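Long-range contact in hypothetical protein (Sus scrofa, PDB 3WOC), which is a prostate-derived, heparin-binding glycoprotein of boar sperm with a beta-prism lectin fold of the jacalin type, probably concerned with sperm capacitation: residues S12-K18 against E116-F122. Numbering follows the deposited sequence.
Sequences SYFITSK and EGVYGQF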
ATOM      1  N   SER A  12      -0.322  -3.213 -15.436  1.00 32.77           N
ATOM      2  CA  SER A  12      -0.976  -1.907 -15.409  1.00 32.07           C
ATOM      3  C   SER A  12      -0.429  -1.152 -14.199  1.00 31.64           C
ATOM      4  O   SER A  12       0.193  -1.751 -13.318  1.00 31.35           O
ATOM      5  CB  SER A  12      -2.497  -2.044 -15.320  1.00 32.03           C
ATOM      6  OG  SER A  12      -3.029  -2.638 -16.489  1.00 31.92           O
ATOM      7  N   TYR A  13      -0.660   0.157 -14.160  1.00 31.21           N
ATOM      8  CA  TYR A  13       0.000   1.026 -13.191  1.00 30.80           C
ATOM      9  C   TYR A  13      -0.976   1.910 -12.438  1.00 30.88           C
ATOM     10  O   TYR A  13      -2.036   2.256 -12.956  1.00 30.81           O
ATOM     11  CB  TYR A  13       1.079   1.870 -13.889  1.00 30.49           C
ATOM     12  CG  TYR A  13       2.149   1.008 -14.512  1.00 29.68           C
ATOM     13  CD1 TYR A  13       2.029   0.551 -15.823  1.00 29.15           C
ATOM     14  CD2 TYR A  13       3.255   0.606 -13.773  1.00 28.99           C
ATOM     15  CE1 TYR A  13       2.994  -0.270 -16.383  1.00 28.84           C
ATOM     16  CE2 TYR A  13       4.223  -0.206 -14.324  1.00 28.77           C
ATOM     17  CZ  TYR A  13       4.088  -0.638 -15.625  1.00 28.98           C
ATOM     18  OH  TYR A  13       5.055  -1.443 -16.162  1.00 30.15           O
ATOM     19  N   PHE A  14      -0.612   2.258 -11.207  1.00 30.92           N
ATOM     20  CA  PHE A  14      -1.413   3.164 -10.401  1.00 31.36           C
ATOM     21  C   PHE A  14      -0.553   4.147  -9.611  1.00 31.93           C
ATOM     22  O   PHE A  14       0.618   3.885  -9.332  1.00 31.69           O
ATOM     23  CB  PHE A  14      -2.359   2.388  -9.468  1.00 31.05           C
ATOM     24  CG  PHE A  14      -1.671   1.717  -8.305  1.00 30.66           C
ATOM     25  CD1 PHE A  14      -1.511   2.387  -7.087  1.00 30.26           C
ATOM     26  CD2 PHE A  14      -1.199   0.413  -8.417  1.00 30.06           C
ATOM     27  CE1 PHE A  14      -0.882   1.771  -6.011  1.00 30.03           C
ATOM     28  CE2 PHE A  14      -0.567  -0.212  -7.345  1.00 30.16           C
ATOM     29  CZ  PHE A  14      -0.405   0.470  -6.141  1.00 30.23           C
ATOM     30  N   ILE A  15      -1.159   5.281  -9.269  1.00 32.77           N
ATOM     31  CA  ILE A  15      -0.576   6.259  -8.357  1.00 33.82           C
ATOM     32  C   ILE A  15      -1.708   6.878  -7.536  1.00 34.65           C
ATOM     33  O   ILE A  15      -2.730   7.294  -8.076  1.00 34.62           O
ATOM     34  CB  ILE A  15       0.284   7.349  -9.102  1.00 33.77           C
ATOM     35  CG1 ILE A  15       0.692   8.498  -8.166  1.00 34.07           C
ATOM     36  CG2 ILE A  15      -0.450   7.913 -10.318  1.00 33.70           C
ATOM     37  CD1 ILE A  15       2.031   8.321  -7.473  1.00 33.91           C
ATOM     38  N   THR A  16      -1.535   6.888  -6.222  1.00 35.91           N
ATOM     39  CA  THR A  16      -2.466   7.572  -5.332  1.00 37.20           C
ATOM     40  C   THR A  16      -1.679   8.356  -4.291  1.00 38.04           C
ATOM     41  O   THR A  16      -0.644   7.893  -3.803  1.00 37.96           O
ATOM     42  CB  THR A  16      -3.504   6.607  -4.685  1.00 37.08           C
ATOM     43  OG1 THR A  16      -4.296   7.314  -3.724  1.00 37.77           O
ATOM     44  CG2 THR A  16      -2.835   5.425  -4.007  1.00 37.25           C
ATOM     45  N   SER A  17      -2.161   9.556  -3.980  1.00 39.24           N
ATOM     46  CA  SER A  17      -1.455  10.459  -3.075  1.00 40.52           C
ATOM     47  C   SER A  17      -2.415  11.421  -2.386  1.00 41.32           C
ATOM     48  O   SER A  17      -3.539  11.628  -2.852  1.00 41.28           O
ATOM     49  CB  SER A  17      -0.382  11.241  -3.836  1.00 40.41           C
ATOM     50  OG  SER A  17       0.618  11.711  -2.953  1.00 41.16           O
ATOM     51  N   LYS A  18      -1.959  11.995  -1.273  1.00 42.54           N
ATOM     52  CA  LYS A  18      -2.714  12.992  -0.519  1.00 43.68           C
ATOM     53  C   LYS A  18      -3.281  14.031  -1.478  1.00 44.51           C
ATOM     54  O   LYS A  18      -2.537  14.839  -2.046  1.00 44.63           O
ATOM     55  CB  LYS A  18      -1.811  13.651   0.525  1.00 43.61           C
ATOM     56  CG  LYS A  18      -2.544  14.305   1.688  1.00 43.75           C
ATOM     57  CD  LYS A  18      -1.570  14.764   2.770  1.00 43.87           C
ATOM     58  CE  LYS A  18      -0.818  16.022   2.358  1.00 44.51           C
ATOM     59  NZ  LYS A  18       0.314  16.313   3.275  1.00 45.02           N
ATOM     60  N   GLU A 116       2.038   9.262   2.786  1.00 27.70           N
ATOM     61  CA  GLU A 116       0.923  10.055   2.271  1.00 28.00           C
ATOM     62  C   GLU A 116       0.502   9.642   0.860  1.00 27.60           C
ATOM     63  O   GLU A 116      -0.391  10.254   0.272  1.00 27.92           O
ATOM     64  CB  GLU A 116       1.192  11.571   2.380  1.00 27.95           C
ATOM     65  CG  GLU A 116       2.525  12.056   1.820  1.00 28.28           C
ATOM     66  CD  GLU A 116       2.790  13.540   2.105  1.00 28.86           C
ATOM     67  OE1 GLU A 116       3.480  14.187   1.283  1.00 29.36           O
ATOM     68  OE2 GLU A 116       2.327  14.061   3.149  1.00 29.94           O
ATOM     69  N   GLY A 117       1.128   8.590   0.341  1.00 27.34           N
ATOM     70  CA  GLY A 117       0.784   8.044  -0.969  1.00 26.64           C
ATOM     71  C   GLY A 117       1.428   6.709  -1.294  1.00 26.41           C
ATOM     72  O   GLY A 117       2.367   6.277  -0.624  1.00 26.19           O
ATOM     73  N   VAL A 118       0.916   6.063  -2.340  1.00 26.19           N
ATOM     74  CA  VAL A 118       1.440   4.783  -2.819  1.00 25.98           C
ATOM     75  C   VAL A 118       1.291   4.660  -4.343  1.00 25.78           C
ATOM     76  O   VAL A 118       0.315   5.139  -4.932  1.00 25.93           O
ATOM     77  CB  VAL A 118       0.815   3.553  -2.048  1.00 26.13           C
ATOM     78  CG1 VAL A 118      -0.679   3.718  -1.835  1.00 26.31           C
ATOM     79  CG2 VAL A 118       1.121   2.221  -2.736  1.00 26.14           C
ATOM     80  N   TYR A 119       2.286   4.045  -4.974  1.00 25.18           N
ATOM     81  CA  TYR A 119       2.257   3.778  -6.407  1.00 24.83           C
ATOM     82  C   TYR A 119       2.717   2.346  -6.670  1.00 24.63           C
ATOM     83  O   TYR A 119       3.345   1.724  -5.817  1.00 24.50           O
ATOM     84  CB  TYR A 119       3.122   4.793  -7.177  1.00 24.68           C
ATOM     85  CG  TYR A 119       4.595   4.777  -6.817  1.00 24.34           C
ATOM     86  CD1 TYR A 119       5.508   4.058  -7.582  1.00 23.62           C
ATOM     87  CD2 TYR A 119       5.074   5.482  -5.708  1.00 24.54           C
ATOM     88  CE1 TYR A 119       6.859   4.037  -7.259  1.00 23.99           C
ATOM     89  CE2 TYR A 119       6.428   5.469  -5.378  1.00 24.44           C
ATOM     90  CZ  TYR A 119       7.311   4.742  -6.159  1.00 24.20           C
ATOM     91  OH  TYR A 119       8.645   4.714  -5.837  1.00 24.41           O
ATOM     92  N   GLY A 120       2.404   1.821  -7.847  1.00 24.62           N
ATOM     93  CA  GLY A 120       2.803   0.465  -8.157  1.00 24.65           C
ATOM     94  C   GLY A 120       2.341  -0.110  -9.474  1.00 24.77           C
ATOM     95  O   GLY A 120       1.734   0.574 -10.305  1.00 24.59           O
ATOM     96  N   GLN A 121       2.653  -1.393  -9.634  1.00 24.76           N
ATOM     97  CA  GLN A 121       2.362  -2.166 -10.824  1.00 24.86           C
ATOM     98  C   GLN A 121       1.508  -3.367 -10.416  1.00 24.97           C
ATOM     99  O   GLN A 121       1.776  -4.004  -9.394  1.00 24.93           O
ATOM    100  CB  GLN A 121       3.682  -2.637 -11.445  1.00 24.71           C
ATOM    101  CG  GLN A 121       3.561  -3.465 -12.719  1.00 24.89           C
ATOM    102  CD  GLN A 121       4.866  -4.135 -13.097  1.00 25.14           C
ATOM    103  OE1 GLN A 121       5.461  -3.820 -14.128  1.00 25.89           O
ATOM    104  NE2 GLN A 121       5.333  -5.051 -12.253  1.00 25.36           N
ATOM    105  N   PHE A 122       0.480  -3.663 -11.205  1.00 25.06           N
ATOM    106  CA  PHE A 122      -0.337  -4.863 -10.991  1.00 25.42           C
ATOM    107  C   PHE A 122      -0.630  -5.576 -12.305  1.00 25.79           C
ATOM    108  O   PHE A 122      -0.639  -4.950 -13.368  1.00 26.03           O
ATOM    109  CB  PHE A 122      -1.626  -4.545 -10.222  1.00 25.05           C
ATOM    110  CG  PHE A 122      -2.583  -3.643 -10.951  1.00 24.66           C
ATOM    111  CD1 PHE A 122      -3.506  -4.162 -11.852  1.00 24.36           C
ATOM    112  CD2 PHE A 122      -2.590  -2.273 -10.705  1.00 24.50           C
ATOM    113  CE1 PHE A 122      -4.403  -3.333 -12.515  1.00 23.27           C
ATOM    114  CE2 PHE A 122      -3.479  -1.442 -11.360  1.00 23.91           C
ATOM    115  CZ  PHE A 122      -4.389  -1.975 -12.265  1.00 24.25           C
TER
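Ser12 and Phe122 open this antiparallel pairing as a hydrogen-bonded pair: Ser12 N reaches Phe122 O at 2.7 Å and Phe122 N returns to Ser12 O. Their side chains meet as well, because Ser12 CB sits over one face of the Phe122 ring, 3.9 Å from its centroid, a CH-pi contact. At Tyr13 the chain turns its side chain to the other face of the sheet, where the phenol runs alongside Gln121. Tyr13 CE2 touches Gln121 CG at 3.7 Å, and the ring and amide planes are 49° apart; NE2 of Gln121 is hydrogen-bonded to Thr128 OG1.

Phe14 returns to the face of Ser12. Its CG lies between the backbone N and the carbonyl carbon (chi1 73°), which swings the ring back across the partner strand at Gly120. Gly120 N stands over the centre of the Phe14 ring, 3.5 Å above its plane. The same ring offers CD2 to the edge of Phe122, in that ring's plane, and CE1 to Val118 CG2. Ile15, on the face of Tyr13, lays CD1 against Tyr119 CB at 3.7 Å. Thr16 packs CG2 against Val118 CG1 at 3.5 Å while OG1 is hydrogen-bonded to Tyr44 OH. Phe14 with Gly120 and Thr16 with Val118 are likewise hydrogen-bonded pairs through backbone N and O. Past Ser17, Lys18 closes the ladder with a hydrogen bond from its N to Glu116 O, and its chain, bent at chi3 (75°), brings NZ to Glu116 OE2 at 3.0 Å, a salt bridge entering from above the carboxylate plane.

These are the two central strands of one four-stranded sheet of the beta-prism, flanked by strand 2-3 beyond 12-17 and strand 127-135 beyond 114-122. Glu116 and Gly117 form a classic beta bulge opposite Thr133, and Phe14 and Thr16 pack inward on strands 37-44 and 47-53 of the neighbouring sheet.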